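Local atomic coordinates of putative uncharacterized protein (Pyrococcus furiosus, PDB entry 3V68), a protein that is of unknown function, belongs to the DUF2666 family and probably binds double-stranded DNA. Residues D162-L167 / K242-Y247. Residues are numbered along the deposited sequence; the frame is centred on the assembly and turned at random.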
loop_
_atom_site.group_PDB
_atom_site.type_symbol
_atom_site.label_atom_id
_atom_site.label_comp_id
_atom_site.label_asym_id
_atom_site.label_seq_id
_atom_site.Cartn_x
_atom_site.Cartn_y
_atom_site.Cartn_z
ATOM N N ASP A 162 -4.874 2.978 -14.689
ATOM C CA ASP A 162 -3.944 1.909 -15.027
ATOM C C ASP A 162 -2.581 2.130 -14.386
ATOM O O ASP A 162 -1.917 1.171 -13.984
ATOM C CB ASP A 162 -3.798 1.733 -16.533
ATOM C CG ASP A 162 -3.147 0.414 -16.886
ATOM O OD1 ASP A 162 -3.425 -0.578 -16.179
ATOM O OD2 ASP A 162 -2.353 0.378 -17.847
ATOM N N ILE A 163 -2.180 3.393 -14.290
ATOM C CA ILE A 163 -0.978 3.763 -13.551
ATOM C C ILE A 163 -1.179 3.415 -12.076
ATOM O O ILE A 163 -0.296 2.829 -11.446
ATOM C CB ILE A 163 -0.616 5.253 -13.743
ATOM C CG1 ILE A 163 -0.434 5.564 -15.235
ATOM C CG2 ILE A 163 0.648 5.603 -12.962
ATOM C CD1 ILE A 163 -0.369 7.039 -15.557
ATOM N N ALA A 164 -2.358 3.742 -11.547
ATOM C CA ALA A 164 -2.719 3.356 -10.182
ATOM C C ALA A 164 -2.580 1.851 -9.970
ATOM O O ALA A 164 -2.056 1.416 -8.944
ATOM C CB ALA A 164 -4.134 3.802 -9.853
ATOM N N ARG A 165 -3.059 1.068 -10.937
ATOM C CA ARG A 165 -2.993 -0.393 -10.857
ATOM C C ARG A 165 -1.552 -0.886 -10.785
ATOM O O ARG A 165 -1.224 -1.736 -9.952
ATOM C CB ARG A 165 -3.702 -1.048 -12.048
ATOM C CG ARG A 165 -3.885 -2.552 -11.891
ATOM C CD ARG A 165 -4.132 -3.260 -13.218
ATOM N NE ARG A 165 -3.190 -2.856 -14.260
ATOM C CZ ARG A 165 -1.936 -3.291 -14.377
ATOM N NH1 ARG A 165 -1.424 -4.159 -13.510
ATOM N NH2 ARG A 165 -1.182 -2.843 -15.371
ATOM N N LEU A 166 -0.704 -0.356 -11.666
ATOM C CA LEU A 166 0.703 -0.747 -11.719
ATOM C C LEU A 166 1.414 -0.379 -10.423
ATOM O O LEU A 166 2.182 -1.178 -9.883
ATOM C CB LEU A 166 1.419 -0.118 -12.918
ATOM C CG LEU A 166 2.831 -0.665 -13.171
ATOM C CD1 LEU A 166 2.794 -2.141 -13.563
ATOM C CD2 LEU A 166 3.548 0.161 -14.228
ATOM N N LEU A 167 1.153 0.828 -9.929
ATOM C CA LEU A 167 1.729 1.266 -8.660
ATOM C C LEU A 167 1.293 0.363 -7.503
ATOM O O LEU A 167 2.108 -0.007 -6.659
ATOM C CB LEU A 167 1.368 2.724 -8.373
ATOM C CG LEU A 167 1.991 3.787 -9.283
ATOM C CD1 LEU A 167 1.344 5.128 -9.002
ATOM C CD2 LEU A 167 3.502 3.868 -9.090
ATOM N N LYS A 242 -5.706 -6.047 -7.767
ATOM C CA LYS A 242 -6.671 -6.894 -8.472
ATOM C C LYS A 242 -8.023 -6.201 -8.657
ATOM O O LYS A 242 -8.691 -6.416 -9.664
ATOM C CB LYS A 242 -6.814 -8.277 -7.818
ATOM C CG LYS A 242 -7.478 -8.333 -6.444
ATOM C CD LYS A 242 -7.613 -9.780 -5.990
ATOM C CE LYS A 242 -8.520 -9.929 -4.781
ATOM N NZ LYS A 242 -8.771 -11.367 -4.469
ATOM N N ASN A 243 -8.414 -5.360 -7.699
ATOM C CA ASN A 243 -9.664 -4.603 -7.827
ATOM C C ASN A 243 -9.631 -3.671 -9.034
ATOM O O ASN A 243 -10.609 -3.555 -9.771
ATOM C CB ASN A 243 -9.967 -3.805 -6.556
ATOM C CG ASN A 243 -10.328 -4.688 -5.377
ATOM O OD1 ASN A 243 -9.784 -5.781 -5.211
ATOM N ND2 ASN A 243 -11.238 -4.205 -4.534
ATOM N N LEU A 244 -8.486 -3.028 -9.242
ATOM C CA LEU A 244 -8.316 -2.098 -10.346
ATOM C C LEU A 244 -8.175 -2.849 -11.670
ATOM O O LEU A 244 -8.674 -2.395 -12.698
ATOM C CB LEU A 244 -7.123 -1.166 -10.089
ATOM C CG LEU A 244 -7.238 -0.257 -8.857
ATOM C CD1 LEU A 244 -5.909 0.449 -8.567
ATOM C CD2 LEU A 244 -8.379 0.755 -9.008
ATOM N N GLU A 245 -7.513 -4.006 -11.616
ATOM C CA GLU A 245 -7.384 -4.919 -12.750
ATOM C C GLU A 245 -8.764 -5.349 -13.241
ATOM O O GLU A 245 -9.056 -5.266 -14.437
ATOM C CB GLU A 245 -6.558 -6.143 -12.332
ATOM C CG GLU A 245 -6.111 -7.068 -13.466
ATOM C CD GLU A 245 -5.297 -8.256 -12.959
ATOM O OE1 GLU A 245 -4.643 -8.136 -11.894
ATOM O OE2 GLU A 245 -5.310 -9.310 -13.629
ATOM N N LYS A 246 -9.610 -5.782 -12.306
ATOM C CA LYS A 246 -10.965 -6.243 -12.630
ATOM C C LYS A 246 -11.848 -5.118 -13.174
ATOM O O LYS A 246 -12.657 -5.350 -14.078
ATOM C CB LYS A 246 -11.620 -6.927 -11.422
ATOM C CG LYS A 246 -12.995 -7.563 -11.692
ATOM C CD LYS A 246 -12.927 -8.703 -12.703
ATOM C CE LYS A 246 -14.322 -9.116 -13.151
ATOM N NZ LYS A 246 -14.287 -10.216 -14.155
ATOM N N TYR A 247 -11.693 -3.907 -12.637
ATOM C CA TYR A 247 -12.423 -2.760 -13.175
ATOM C C TYR A 247 -12.029 -2.480 -14.627
ATOM O O TYR A 247 -12.895 -2.274 -15.479
ATOM C CB TYR A 247 -12.250 -1.482 -12.331
ATOM C CG TYR A 247 -12.917 -0.296 -13.000
ATOM C CD1 TYR A 247 -14.260 0.004 -12.760
ATOM C CD2 TYR A 247 -12.225 0.483 -13.925
ATOM C CE1 TYR A 247 -14.880 1.071 -13.403
ATOM C CE2 TYR A 247 -12.833 1.546 -14.573
ATOM C CZ TYR A 247 -14.159 1.835 -14.311
ATOM O OH TYR A 247 -14.760 2.892 -14.959
HETATM O O HOH W 1 -2.758 -6.153 -11.444
#
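Arg165 and Leu244 meet at the base of their side chains, CB of Arg165 lying 3.9 Å from CB of Leu244, and the two side chains then run on past one another, each toward the opposite helix. Leucine suits its place because its branch can cross over: CD1 of Leu244 rests on the backbone of helix 160-181, 3.8 Å from N of Arg165, and touches CB of Ala164 at 4.0 Å, a methyl small enough to leave it room. Val100 of helix 91-110 also packs on Leu244. Arginine offers an apolar stem with a polar end. With CG anti to its own N (chi1 -170°), its methylenes follow helix 241-248 until CD lies 3.7 Å from CA of Glu245. A bend at chi3 then turns the guanidinium back toward its own helix, into a side-on salt bridge with Asp162, one turn earlier: both nitrogens meet OD1 at the guanidinium edge, NE shorter (3.0 Å) and straighter (157°), NH2 longer and more bent. The outstretched chain of Glu245, at the exposed margin, brings OE1 within 2.8 Å of a single water, which accepts from NH1 of Arg165. With only a methyl at Arg165, as in an alanine, Asp162 is likely to lose its charged mate, Glu245 its water link and its backbone the methylenes packed on it. The axes of segments 162-167 and 242-247 run roughly antiparallel, at 147°, without a direct hydrogen bond: an apolar inner side gives way to a polar outer one, where water replaces a direct salt bridge and any attraction between Arg165 and Glu245 is probably modest.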